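Local coordinates for protein cytokinin riboside 5'-monophosphate phosphoribohydrolase (Corynebacterium glutamicum, PDB 5WQ3) that is an enzyme of Rossmann-like fold in the SLOG clan, built round a parallel beta-sheet and assembled from six copies of the chain, at residues T72-A77 and Q164-L169; G174-L179 and E202-L207; Q54-A59 and N148-F153; P84-G89 and P109-A114; G93-A98 and D234-V239. All blocks are in the same frame, centred on the assembly; numbering follows the deposited sequence.

Interaction 1 (T72-A77 and Q164-L169); sequences TVFGSA and QAFVCL
The ring of F74 meets that of F166 in a T-shaped (edge-to-face) stack: F74 CE2 stands 3.5 Å above the F166 plane, over its centre, with the two planes 80° apart. F166 CG in turn lies in the plane of the F74 ring, at its edge. T72 lies side by side with F166, its CB 3.6 Å from F166 CD1. These groups occupy one face of the central parallel sheet of a Rossmann-like fold, where strands 70-74 and 166-168 are neighbours. The F74 ring also meets F159 edge to face, and F166 and F194 pair edge to face as well, so helix 152-162 and the loop before strand 196-199 extend the cluster. The opposite face carries V73, whose CG1 sits 3.8 Å from L169 CD1. Between the faces, the backbones are joined in parallel register, T72 with F166, V73 with V167 and F74 with C168. V167 N gives a nearly straight bond to T72 O (3.0 Å), and V167 O receives F74 N. T72 OG1, anti to the carbonyl carbon (chi1 -57°), hydrogen-bonds S163 OG. Where strand 70-74 ends, L169 N donates to F74 O at 2.8 Å in a more bent bond, 131° at the hydrogen.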
# COMPACT_ATOMS: atom_id res chain seq x y z
N THR C 72 -31.72 29.23 -52.42
CA THR C 72 -31.24 28.23 -51.49
C THR C 72 -30.19 27.37 -52.16
O THR C 72 -30.37 26.88 -53.23
CB THR C 72 -32.35 27.30 -50.93
OG1 THR C 72 -33.36 28.04 -50.29
CG2 THR C 72 -31.79 26.35 -49.92
N VAL C 73 -29.08 27.19 -51.48
CA VAL C 73 -27.98 26.27 -51.99
C VAL C 73 -27.80 25.13 -50.95
O VAL C 73 -27.71 25.37 -49.76
CB VAL C 73 -26.63 27.02 -52.15
CG1 VAL C 73 -25.57 26.13 -52.84
CG2 VAL C 73 -26.86 28.28 -52.95
N PHE C 74 -27.71 23.90 -51.45
CA PHE C 74 -27.59 22.69 -50.67
C PHE C 74 -26.31 22.03 -51.20
O PHE C 74 -25.91 22.29 -52.34
CB PHE C 74 -28.75 21.70 -50.93
CG PHE C 74 -30.05 22.18 -50.43
CD1 PHE C 74 -30.24 22.33 -49.09
CD2 PHE C 74 -31.03 22.64 -51.33
CE1 PHE C 74 -31.42 22.84 -48.60
CE2 PHE C 74 -32.21 23.20 -50.86
CZ PHE C 74 -32.41 23.27 -49.48
N GLY C 75 -25.71 21.21 -50.35
CA GLY C 75 -24.59 20.34 -50.73
C GLY C 75 -24.00 19.74 -49.47
O GLY C 75 -24.36 20.16 -48.36
N SER C 76 -23.09 18.79 -49.65
CA SER C 76 -22.57 17.91 -48.57
C SER C 76 -21.91 18.67 -47.44
O SER C 76 -21.05 19.54 -47.68
CB SER C 76 -21.50 16.95 -49.12
OG SER C 76 -20.87 16.19 -48.06
N ALA C 77 -22.30 18.34 -46.22
CA ALA C 77 -21.69 18.90 -44.99
C ALA C 77 -20.26 18.40 -44.81
O ALA C 77 -19.51 18.95 -44.07
CB ALA C 77 -22.50 18.52 -43.76
N GLN C 164 -36.64 31.38 -54.11
CA GLN C 164 -37.33 31.17 -55.41
C GLN C 164 -36.47 30.34 -56.39
O GLN C 164 -36.76 30.28 -57.56
CB GLN C 164 -37.65 32.53 -56.04
CG GLN C 164 -38.55 33.42 -55.15
CD GLN C 164 -37.84 34.17 -54.04
OE1 GLN C 164 -36.81 34.82 -54.26
NE2 GLN C 164 -38.45 34.18 -52.85
N ALA C 165 -35.45 29.69 -55.90
CA ALA C 165 -34.61 28.84 -56.76
C ALA C 165 -33.82 27.97 -55.82
O ALA C 165 -33.58 28.35 -54.69
CB ALA C 165 -33.66 29.69 -57.62
N PHE C 166 -33.48 26.76 -56.27
CA PHE C 166 -32.64 25.82 -55.56
C PHE C 166 -31.44 25.49 -56.48
O PHE C 166 -31.62 25.14 -57.64
CB PHE C 166 -33.33 24.47 -55.30
CG PHE C 166 -34.14 24.36 -54.00
CD1 PHE C 166 -34.44 25.45 -53.23
CD2 PHE C 166 -34.69 23.11 -53.64
CE1 PHE C 166 -35.23 25.31 -52.09
CE2 PHE C 166 -35.48 22.96 -52.50
CZ PHE C 166 -35.75 24.09 -51.72
N VAL C 167 -30.25 25.57 -55.91
CA VAL C 167 -29.02 25.08 -56.51
C VAL C 167 -28.40 24.00 -55.64
O VAL C 167 -28.18 24.17 -54.48
CB VAL C 167 -27.99 26.19 -56.65
CG1 VAL C 167 -26.69 25.65 -57.27
CG2 VAL C 167 -28.55 27.30 -57.48
N CYS C 168 -28.12 22.85 -56.23
CA CYS C 168 -27.56 21.73 -55.46
C CYS C 168 -26.15 21.48 -55.90
O CYS C 168 -25.93 20.98 -57.01
CB CYS C 168 -28.39 20.48 -55.70
SG CYS C 168 -30.11 20.59 -55.09
N LEU C 169 -25.20 21.87 -55.06
CA LEU C 169 -23.84 21.36 -55.13
C LEU C 169 -23.86 19.85 -54.83
O LEU C 169 -24.89 19.26 -54.37
CB LEU C 169 -22.90 22.13 -54.23
CG LEU C 169 -22.72 23.66 -54.42
CD1 LEU C 169 -22.16 24.40 -53.23
CD2 LEU C 169 -21.78 23.92 -55.59

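Interaction 2 (G174-L179 and E202-L207)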
# COMPACT_ATOMS: atom_id res chain seq x y z
N GLY C 174 -29.18 14.20 -47.70
CA GLY C 174 -29.88 15.43 -47.24
C GLY C 174 -30.10 16.33 -48.44
O GLY C 174 -31.20 16.89 -48.68
N THR C 175 -29.10 16.37 -49.29
CA THR C 175 -29.20 17.10 -50.53
C THR C 175 -30.22 16.48 -51.50
O THR C 175 -31.02 17.18 -52.06
CB THR C 175 -27.81 17.25 -51.19
OG1 THR C 175 -26.94 17.97 -50.34
CG2 THR C 175 -27.93 17.99 -52.44
N LEU C 176 -30.16 15.17 -51.67
CA LEU C 176 -31.05 14.49 -52.58
C LEU C 176 -32.48 14.63 -52.07
O LEU C 176 -33.43 14.75 -52.84
CB LEU C 176 -30.70 13.03 -52.71
CG LEU C 176 -29.34 12.90 -53.43
CD1 LEU C 176 -28.81 11.49 -53.26
CD2 LEU C 176 -29.48 13.27 -54.88
N ASP C 177 -32.65 14.58 -50.77
CA ASP C 177 -33.99 14.80 -50.17
C ASP C 177 -34.64 16.13 -50.64
O ASP C 177 -35.80 16.17 -51.10
CB ASP C 177 -33.84 14.73 -48.62
CG ASP C 177 -35.22 14.93 -47.86
OD1 ASP C 177 -36.31 14.80 -48.45
OD2 ASP C 177 -35.14 15.24 -46.67
N GLU C 178 -33.91 17.24 -50.51
CA GLU C 178 -34.42 18.60 -50.96
C GLU C 178 -34.59 18.65 -52.43
O GLU C 178 -35.55 19.20 -52.93
CB GLU C 178 -33.42 19.69 -50.59
CG GLU C 178 -33.39 19.93 -49.13
CD GLU C 178 -34.61 20.73 -48.66
OE1 GLU C 178 -35.48 21.14 -49.47
OE2 GLU C 178 -34.65 20.99 -47.47
N LEU C 179 -33.70 18.00 -53.17
CA LEU C 179 -33.86 18.01 -54.61
C LEU C 179 -35.12 17.40 -55.08
O LEU C 179 -35.82 17.98 -55.93
CB LEU C 179 -32.66 17.28 -55.29
CG LEU C 179 -32.77 17.20 -56.80
CD1 LEU C 179 -32.84 18.55 -57.49
CD2 LEU C 179 -31.61 16.38 -57.40
N GLU C 202 -20.13 15.78 -63.86
CA GLU C 202 -19.64 14.43 -63.69
C GLU C 202 -20.27 13.80 -62.47
O GLU C 202 -20.64 12.67 -62.50
CB GLU C 202 -18.14 14.42 -63.56
CG GLU C 202 -17.43 14.17 -64.86
CD GLU C 202 -15.93 14.37 -64.77
OE1 GLU C 202 -15.30 13.80 -63.87
OE2 GLU C 202 -15.38 15.09 -65.61
N PHE C 203 -20.41 14.56 -61.41
CA PHE C 203 -21.02 14.05 -60.21
C PHE C 203 -22.46 13.61 -60.45
O PHE C 203 -22.83 12.55 -60.12
CB PHE C 203 -20.93 15.04 -59.07
CG PHE C 203 -21.62 14.59 -57.83
CD1 PHE C 203 -20.97 13.84 -56.91
CD2 PHE C 203 -22.93 14.91 -57.61
CE1 PHE C 203 -21.61 13.42 -55.79
CE2 PHE C 203 -23.56 14.49 -56.48
CZ PHE C 203 -22.91 13.73 -55.58
N TRP C 204 -23.23 14.44 -61.11
CA TRP C 204 -24.65 14.23 -61.25
C TRP C 204 -25.06 13.36 -62.41
O TRP C 204 -26.22 12.93 -62.49
CB TRP C 204 -25.33 15.59 -61.35
CG TRP C 204 -25.27 16.41 -60.07
CD1 TRP C 204 -24.55 17.53 -59.85
CD2 TRP C 204 -26.09 16.21 -58.89
NE1 TRP C 204 -24.85 18.06 -58.55
CE2 TRP C 204 -25.78 17.25 -57.96
CE3 TRP C 204 -27.05 15.25 -58.53
CZ2 TRP C 204 -26.36 17.31 -56.67
CZ3 TRP C 204 -27.64 15.33 -57.25
CH2 TRP C 204 -27.29 16.34 -56.35
N ALA C 205 -24.13 13.07 -63.33
CA ALA C 205 -24.55 12.48 -64.62
C ALA C 205 -25.34 11.18 -64.43
O ALA C 205 -26.37 10.96 -65.05
CB ALA C 205 -23.34 12.24 -65.62
N GLY C 206 -24.87 10.31 -63.57
CA GLY C 206 -25.51 9.02 -63.44
C GLY C 206 -26.90 9.09 -62.83
O GLY C 206 -27.79 8.30 -63.17
N LEU C 207 -27.13 10.08 -61.96
CA LEU C 207 -28.49 10.24 -61.49
C LEU C 207 -29.40 10.72 -62.61
O LEU C 207 -30.50 10.25 -62.82
CB LEU C 207 -28.47 11.26 -60.30
CG LEU C 207 -29.88 11.48 -59.71
CD1 LEU C 207 -30.46 10.21 -59.13
CD2 LEU C 207 -29.91 12.65 -58.71
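L176 CD2 lies at the edge of the W204 indole, near its plane and 3.6 Å from CZ3, the centre of an apolar contact between two helices of a Rossmann-like alpha/beta fold. Helix 173-188 forms the crossover between strands 166-168 and 196-199 and carries G174, T175 and E178 of the PGGxGTxxE signature of LOG-type proteins; helix 201-216 follows. Their local axes stay 14.2 Å apart at an angle of 58°, a gap bridged by long side chains. The same methyl of L176 reaches L207 CD2 at 3.9 Å, the two leucines passing each other in opposite directions. L179 CD2 comes to 4.1 Å from W204 CZ3, obliquely to the ring. With CG anti to the backbone N (chi1 178°), L179 reaches straight across from its helix. In the next shell, L179 and W204 both rest on L198, and W204 also touches C168, so the indole is packed against strands 166-168 and 196-199. The preceding residue covers one indole face: F203 CD2 is 3.5 Å above the plane, displaced toward the rim. The indole nitrogen turns away from the leucines, W204 NE1 making a weak hydrogen bond to I199 O.

Interaction 3 (Q54-A59 and N148-F153); sequences QSEFVA and NFRYFF
The carboxylate of E56 accepts two backbone N-H groups from the turn that follows strand 145-149. E56 OE2 takes the shorter bond, from R150 N at 2.7 Å, through its syn lone pair. E56 OE1 receives Y151 N at 3.1 Å, also on the syn side but 24° out of the carboxylate plane. A bend in the E56 chain at chi2 (-149°) brings the carboxylate to these two N-H groups. With one bond to each oxygen, it is fixed in rotation as well as in position. Ring edges also come near E56 OE1: F149 CD2 lies 3.6 Å from it, and Y151 CD2 approaches the same oxygen at 3.4 Å. Y151 is the N-cap of helix 152-162. In the Rossmann-like fold the turn leaves an edge strand of the sheet within this chain, and helix 46-64 packs against it by way of E56. The R150 chain heads away from E56, laying CG 3.4 Å above the centre of the Y151 ring. The R150 guanidinium is held by salt bridges from NH1 to E132 and from NH2 to E223 of the second subunit. Apart from this polar group, F57 CZ meets the edge of the F153 ring, 4.3 Å from CD2.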
# COMPACT_ATOMS: atom_id res chain seq x y z
N GLN C 54 -45.81 24.76 -33.55
CA GLN C 54 -46.41 26.02 -33.87
C GLN C 54 -45.41 27.11 -33.67
O GLN C 54 -45.30 28.04 -34.44
CB GLN C 54 -47.67 26.29 -32.98
CG GLN C 54 -48.32 27.60 -33.40
CD GLN C 54 -49.61 27.99 -32.66
OE1 GLN C 54 -49.60 28.84 -31.79
NE2 GLN C 54 -50.73 27.42 -33.07
N SER C 55 -44.63 26.99 -32.65
CA SER C 55 -43.63 28.00 -32.27
C SER C 55 -42.58 28.17 -33.34
O SER C 55 -42.14 29.28 -33.62
CB SER C 55 -42.98 27.58 -30.93
OG SER C 55 -42.16 28.58 -30.38
N GLU C 56 -42.16 27.07 -33.92
CA GLU C 56 -41.15 27.12 -34.92
C GLU C 56 -41.64 27.72 -36.23
O GLU C 56 -40.89 28.50 -36.84
CB GLU C 56 -40.61 25.72 -35.17
CG GLU C 56 -39.70 25.31 -34.07
CD GLU C 56 -38.58 24.36 -34.52
OE1 GLU C 56 -38.65 23.70 -35.62
OE2 GLU C 56 -37.67 24.24 -33.70
N PHE C 57 -42.91 27.41 -36.63
CA PHE C 57 -43.49 28.04 -37.79
C PHE C 57 -43.63 29.50 -37.55
O PHE C 57 -43.30 30.30 -38.40
CB PHE C 57 -44.81 27.40 -38.25
CG PHE C 57 -44.63 26.08 -38.95
CD1 PHE C 57 -44.23 26.05 -40.31
CD2 PHE C 57 -44.80 24.88 -38.30
CE1 PHE C 57 -44.07 24.85 -40.97
CE2 PHE C 57 -44.60 23.66 -38.97
CZ PHE C 57 -44.21 23.65 -40.30
N VAL C 58 -44.19 29.88 -36.41
CA VAL C 58 -44.34 31.29 -36.13
C VAL C 58 -43.04 32.07 -36.19
O VAL C 58 -42.94 33.05 -36.90
CB VAL C 58 -45.08 31.51 -34.77
CG1 VAL C 58 -45.05 32.97 -34.39
CG2 VAL C 58 -46.46 30.97 -34.83
N ALA C 59 -42.00 31.62 -35.50
CA ALA C 59 -40.68 32.27 -35.47
C ALA C 59 -40.01 32.33 -36.84
O ALA C 59 -39.32 33.33 -37.19
CB ALA C 59 -39.74 31.53 -34.50
N ASN C 148 -32.46 28.46 -35.95
CA ASN C 148 -32.23 27.06 -35.62
C ASN C 148 -33.55 26.32 -35.37
O ASN C 148 -34.38 26.78 -34.62
CB ASN C 148 -31.27 27.00 -34.41
CG ASN C 148 -29.82 27.01 -34.83
OD1 ASN C 148 -29.44 26.46 -35.88
ND2 ASN C 148 -29.00 27.64 -34.05
N PHE C 149 -33.73 25.18 -36.01
CA PHE C 149 -34.99 24.45 -35.99
C PHE C 149 -34.75 23.08 -35.41
O PHE C 149 -33.79 22.39 -35.74
CB PHE C 149 -35.56 24.26 -37.42
CG PHE C 149 -35.99 25.53 -38.09
CD1 PHE C 149 -35.08 26.31 -38.74
CD2 PHE C 149 -37.30 25.98 -37.99
CE1 PHE C 149 -35.47 27.52 -39.31
CE2 PHE C 149 -37.72 27.15 -38.59
CZ PHE C 149 -36.81 27.94 -39.24
N ARG C 150 -35.62 22.72 -34.50
CA ARG C 150 -35.74 21.36 -34.05
C ARG C 150 -36.41 20.40 -35.08
O ARG C 150 -36.09 19.23 -35.13
CB ARG C 150 -36.55 21.43 -32.71
CG ARG C 150 -37.37 20.21 -32.38
CD ARG C 150 -36.44 19.14 -31.92
NE ARG C 150 -37.07 18.09 -31.15
CZ ARG C 150 -36.37 17.27 -30.39
NH1 ARG C 150 -35.04 17.43 -30.33
NH2 ARG C 150 -36.96 16.30 -29.70
N TYR C 151 -37.39 20.88 -35.84
CA TYR C 151 -38.23 20.04 -36.64
C TYR C 151 -37.82 20.16 -38.10
O TYR C 151 -37.97 21.22 -38.71
CB TYR C 151 -39.68 20.47 -36.45
CG TYR C 151 -40.11 20.17 -35.03
CD1 TYR C 151 -40.32 18.85 -34.59
CD2 TYR C 151 -40.31 21.19 -34.13
CE1 TYR C 151 -40.75 18.58 -33.29
CE2 TYR C 151 -40.68 20.91 -32.81
CZ TYR C 151 -40.91 19.62 -32.41
OH TYR C 151 -41.30 19.41 -31.09
N PHE C 152 -37.29 19.08 -38.65
CA PHE C 152 -36.87 18.99 -40.06
C PHE C 152 -37.95 19.53 -40.99
O PHE C 152 -37.69 20.28 -41.91
CB PHE C 152 -36.59 17.51 -40.31
CG PHE C 152 -35.58 17.24 -41.36
CD1 PHE C 152 -34.23 17.46 -41.12
CD2 PHE C 152 -35.97 16.67 -42.58
CE1 PHE C 152 -33.29 17.21 -42.11
CE2 PHE C 152 -35.03 16.39 -43.57
CZ PHE C 152 -33.69 16.66 -43.34
N PHE C 153 -39.21 19.23 -40.70
CA PHE C 153 -40.29 19.61 -41.59
C PHE C 153 -40.59 21.09 -41.59
O PHE C 153 -40.96 21.62 -42.62
CB PHE C 153 -41.57 18.79 -41.36
CG PHE C 153 -42.04 18.75 -39.94
CD1 PHE C 153 -41.53 17.78 -39.06
CD2 PHE C 153 -42.94 19.67 -39.46
CE1 PHE C 153 -41.96 17.72 -37.75
CE2 PHE C 153 -43.35 19.64 -38.14
CZ PHE C 153 -42.87 18.66 -37.29

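Interaction 4 (P84-G89 and P109-A114)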
# COMPACT_ATOMS: atom_id res chain seq x y z
N PRO C 84 -12.13 21.18 -54.54
CA PRO C 84 -12.69 22.08 -55.60
C PRO C 84 -14.17 22.47 -55.43
O PRO C 84 -14.50 23.62 -55.63
CB PRO C 84 -12.51 21.30 -56.91
CG PRO C 84 -11.57 20.19 -56.59
CD PRO C 84 -11.51 19.97 -55.11
N TYR C 85 -15.05 21.53 -55.09
CA TYR C 85 -16.44 21.86 -54.79
C TYR C 85 -16.62 22.96 -53.80
O TYR C 85 -17.53 23.78 -53.96
CB TYR C 85 -17.16 20.67 -54.22
CG TYR C 85 -17.19 19.45 -55.05
CD1 TYR C 85 -16.86 19.46 -56.41
CD2 TYR C 85 -17.56 18.25 -54.48
CE1 TYR C 85 -16.92 18.29 -57.16
CE2 TYR C 85 -17.66 17.10 -55.23
CZ TYR C 85 -17.29 17.11 -56.54
OH TYR C 85 -17.39 15.91 -57.22
N TYR C 86 -15.82 22.96 -52.73
CA TYR C 86 -15.86 24.04 -51.74
C TYR C 86 -15.57 25.37 -52.44
O TYR C 86 -16.26 26.38 -52.24
CB TYR C 86 -14.91 23.81 -50.56
CG TYR C 86 -15.13 24.74 -49.37
CD1 TYR C 86 -14.73 26.05 -49.40
CD2 TYR C 86 -15.80 24.31 -48.23
CE1 TYR C 86 -14.93 26.92 -48.31
CE2 TYR C 86 -16.03 25.18 -47.14
CZ TYR C 86 -15.60 26.49 -47.20
OH TYR C 86 -15.81 27.39 -46.14
N LYS C 87 -14.54 25.38 -53.27
CA LYS C 87 -14.15 26.64 -53.91
C LYS C 87 -15.26 27.15 -54.89
O LYS C 87 -15.58 28.37 -54.95
CB LYS C 87 -12.83 26.48 -54.63
CG LYS C 87 -12.32 27.73 -55.33
CD LYS C 87 -10.99 27.42 -56.04
CE LYS C 87 -10.71 28.32 -57.25
NZ LYS C 87 -9.90 29.49 -56.84
N ALA C 88 -15.83 26.20 -55.62
CA ALA C 88 -17.00 26.45 -56.44
C ALA C 88 -18.17 27.03 -55.60
O ALA C 88 -18.76 28.07 -55.95
CB ALA C 88 -17.40 25.15 -57.16
N GLY C 89 -18.46 26.41 -54.48
CA GLY C 89 -19.52 26.94 -53.58
C GLY C 89 -19.29 28.38 -53.16
O GLY C 89 -20.23 29.15 -53.10
N PRO C 109 -21.57 22.99 -42.01
CA PRO C 109 -20.21 23.07 -42.54
C PRO C 109 -20.12 22.62 -44.03
O PRO C 109 -21.14 22.39 -44.66
CB PRO C 109 -19.44 22.09 -41.60
CG PRO C 109 -20.48 21.07 -41.18
CD PRO C 109 -21.77 21.83 -41.10
N GLY C 110 -18.92 22.51 -44.59
CA GLY C 110 -18.76 21.93 -45.93
C GLY C 110 -19.41 22.77 -47.04
O GLY C 110 -19.19 24.03 -47.11
N LEU C 111 -20.26 22.16 -47.85
CA LEU C 111 -20.80 22.91 -48.98
C LEU C 111 -22.05 23.71 -48.64
O LEU C 111 -22.62 24.35 -49.52
CB LEU C 111 -21.02 22.01 -50.17
CG LEU C 111 -19.81 21.22 -50.61
CD1 LEU C 111 -20.15 20.43 -51.83
CD2 LEU C 111 -18.63 22.14 -50.89
N MET C 112 -22.45 23.72 -47.36
CA MET C 112 -23.33 24.78 -46.89
C MET C 112 -22.57 26.03 -46.48
O MET C 112 -23.00 27.16 -46.77
CB MET C 112 -24.15 24.28 -45.71
CG MET C 112 -25.08 23.11 -46.03
SD MET C 112 -25.95 22.60 -44.53
CE MET C 112 -24.81 21.33 -44.00
N GLU C 113 -21.46 25.87 -45.76
CA GLU C 113 -20.69 27.02 -45.38
C GLU C 113 -20.11 27.75 -46.58
O GLU C 113 -19.92 28.94 -46.51
CB GLU C 113 -19.54 26.60 -44.49
CG GLU C 113 -18.61 27.70 -44.04
CD GLU C 113 -17.46 27.18 -43.26
OE1 GLU C 113 -16.58 26.52 -43.88
OE2 GLU C 113 -17.45 27.41 -42.04
N ALA C 114 -19.71 27.04 -47.62
CA ALA C 114 -19.03 27.68 -48.73
C ALA C 114 -19.87 28.84 -49.37
O ALA C 114 -19.41 29.97 -49.54
CB ALA C 114 -18.61 26.63 -49.77
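The CA atoms of G89 and A114 come within 4.9 Å, a close approach of helix 84-98 to the chain that leaves a type II' turn from P109 to M112, with G110 at positive phi. Because G89 has no side chain, A114 can press its CB against the helix backbone, 3.4 Å from Y86 O. The same methyl sits exactly over the centre of the Y86 ring, 3.7 Å above the plane, in a CH-pi contact. Y86 has CG anti to the backbone N (chi1 -167°), which carries the ring across toward the other segment. Y86 CE2 comes 3.4 Å from G110 O. This turn belongs to the glycine-rich loop that follows strand 102-105, in the manner of Rossmann-like folds, and leads into helix 113-121. The far end of the ring is polar: Y86 OH donates a short hydrogen bond of 2.5 Å to E113 OE1, coming from above the carboxylate, 36° out of its plane. Ring and carboxylate planes stand nearly perpendicular. L111, within the turn, spreads its two methyls over the first turn of the helix, CD1 lying 3.8 Å from Y85 CB and CD2 3.5 Å from Y86 N.

Interaction 5 (G93-A98 and D234-V239). With PGE (triethylene glycol), chain M.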
# COMPACT_ATOMS: atom_id res chain seq x y z
N GLY C 93 -21.67 31.67 -54.20
CA GLY C 93 -22.30 32.60 -53.25
C GLY C 93 -21.99 34.02 -53.65
O GLY C 93 -22.87 34.91 -53.64
N GLU C 94 -20.74 34.25 -54.01
CA GLU C 94 -20.31 35.57 -54.49
C GLU C 94 -21.13 36.04 -55.72
O GLU C 94 -21.62 37.17 -55.75
CB GLU C 94 -18.82 35.55 -54.83
CG GLU C 94 -18.22 36.93 -55.08
CD GLU C 94 -18.26 37.36 -56.54
OE1 GLU C 94 -18.92 38.40 -56.85
OE2 GLU C 94 -17.62 36.65 -57.38
N LYS C 95 -21.30 35.17 -56.72
CA LYS C 95 -22.01 35.52 -57.96
C LYS C 95 -23.50 35.68 -57.75
O LYS C 95 -24.14 36.47 -58.41
CB LYS C 95 -21.79 34.40 -58.97
CG LYS C 95 -20.33 34.31 -59.46
CD LYS C 95 -20.08 33.08 -60.30
CE LYS C 95 -18.62 32.89 -60.72
NZ LYS C 95 -18.15 34.05 -61.50
N LEU C 96 -24.07 34.87 -56.85
CA LEU C 96 -25.48 35.06 -56.52
C LEU C 96 -25.71 36.44 -55.92
O LEU C 96 -26.69 37.08 -56.20
CB LEU C 96 -26.01 33.96 -55.56
CG LEU C 96 -26.17 32.62 -56.26
CD1 LEU C 96 -26.38 31.50 -55.25
CD2 LEU C 96 -27.35 32.74 -57.22
N VAL C 97 -24.79 36.91 -55.09
CA VAL C 97 -24.98 38.21 -54.41
C VAL C 97 -24.79 39.35 -55.41
O VAL C 97 -25.46 40.33 -55.31
CB VAL C 97 -23.99 38.39 -53.29
CG1 VAL C 97 -23.84 39.89 -52.89
CG2 VAL C 97 -24.44 37.57 -52.11
N ALA C 98 -23.92 39.15 -56.40
CA ALA C 98 -23.72 40.12 -57.51
C ALA C 98 -24.96 40.16 -58.38
O ALA C 98 -25.19 41.13 -59.08
CB ALA C 98 -22.48 39.73 -58.32
N ASP C 234 -20.54 25.53 -65.02
CA ASP C 234 -20.23 26.95 -65.23
C ASP C 234 -21.15 27.72 -64.29
O ASP C 234 -22.34 27.74 -64.49
CB ASP C 234 -20.52 27.31 -66.66
CG ASP C 234 -20.13 28.74 -67.01
OD1 ASP C 234 -20.42 29.66 -66.25
OD2 ASP C 234 -19.54 28.94 -68.09
N LEU C 235 -20.58 28.34 -63.29
CA LEU C 235 -21.35 29.06 -62.28
C LEU C 235 -22.00 30.32 -62.84
O LEU C 235 -23.07 30.71 -62.38
CB LEU C 235 -20.46 29.42 -61.14
CG LEU C 235 -19.75 28.25 -60.47
CD1 LEU C 235 -18.76 28.74 -59.43
CD2 LEU C 235 -20.73 27.25 -59.86
N ASP C 236 -21.36 31.02 -63.79
CA ASP C 236 -22.05 32.15 -64.40
C ASP C 236 -23.26 31.73 -65.20
O ASP C 236 -24.28 32.39 -65.23
CB ASP C 236 -21.12 32.91 -65.31
CG ASP C 236 -20.07 33.63 -64.58
OD1 ASP C 236 -20.36 34.33 -63.58
OD2 ASP C 236 -18.93 33.49 -65.01
N GLN C 237 -23.15 30.61 -65.92
CA GLN C 237 -24.33 30.08 -66.56
C GLN C 237 -25.42 29.72 -65.57
O GLN C 237 -26.60 29.82 -65.93
CB GLN C 237 -24.02 28.80 -67.33
CG GLN C 237 -25.16 28.24 -68.11
CD GLN C 237 -24.79 26.91 -68.77
OE1 GLN C 237 -23.81 26.28 -68.38
NE2 GLN C 237 -25.56 26.48 -69.75
N ALA C 238 -25.05 29.15 -64.42
CA ALA C 238 -26.04 28.77 -63.40
C ALA C 238 -26.82 29.98 -63.01
O ALA C 238 -28.06 29.96 -62.95
CB ALA C 238 -25.37 28.20 -62.16
N VAL C 239 -26.08 31.06 -62.75
CA VAL C 239 -26.74 32.25 -62.13
C VAL C 239 -27.60 32.94 -63.20
O VAL C 239 -28.74 33.36 -62.97
CB VAL C 239 -25.64 33.15 -61.56
CG1 VAL C 239 -26.15 34.53 -61.20
CG2 VAL C 239 -24.96 32.44 -60.43
O4 PGE M . -23.66 20.68 -69.03
C6 PGE M . -23.96 22.06 -69.21
C5 PGE M . -25.16 22.14 -70.14
O3 PGE M . -25.40 23.50 -70.47
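Charge is the first element of this contact: K95 NZ forms a salt bridge with D236 OD1 at 3.0 Å. The ammonium comes to the syn side of that oxygen, 35° out of the carboxylate plane. K95 stretches across from its helix with CG anti to the carbonyl carbon and bends only at its last torsion, crossing the aspartate at about a right angle. Since D236 is exposed, the pair lies on the solvent side of the contact. Apolar packing lies beneath it. The aliphatic part of K95 is used here, CD resting 3.8 Å from L235 CB, while V239 CG2 fits between K95 CB and L96 CD2, 4.0 Å from each. L96 continues inward to V71 and V73, and L235 to I199, so both helices reach the sheet below. A third kind of bond sets the start of helix 235-246: D234 is the N-cap, and its OD1 accepts Q237 N at 2.9 Å in a nearly straight bond (167°). Away from the interhelical seam, Q237 NE2 donates to O3 of a triethylene glycol at 3.1 Å, a molecule probably from the crystallisation liquor. The local axes of helices 84-98 and 235-246 cross at 39°. They run side by side as one helical layer over the parallel sheet, the layered alpha/beta arrangement characteristic of Rossmann-like folds.

How the interactions relate
Interaction 1 lies at the heart of the chain, about 4 Å from centre to centre, and joins middle strand 70-74 of the seven-stranded parallel sheet to its neighbour 166-168. Helix layers pack on both faces: interaction 2 on that of F74 and C168, interaction 5 on that of V73 and V167. Interactions 4 and 5 share helix 84-98, with centres about 14 Å apart, and a probable hydrogen bond runs from L111 N to S76 O between interactions 4 and 1. Interactions 3, at an edge strand, and 5 have centres about 30 Å apart. Along the chain interaction 4 closes first, then 3, 1, 2 and 5, so distant parts of the sequence meet round one sheet.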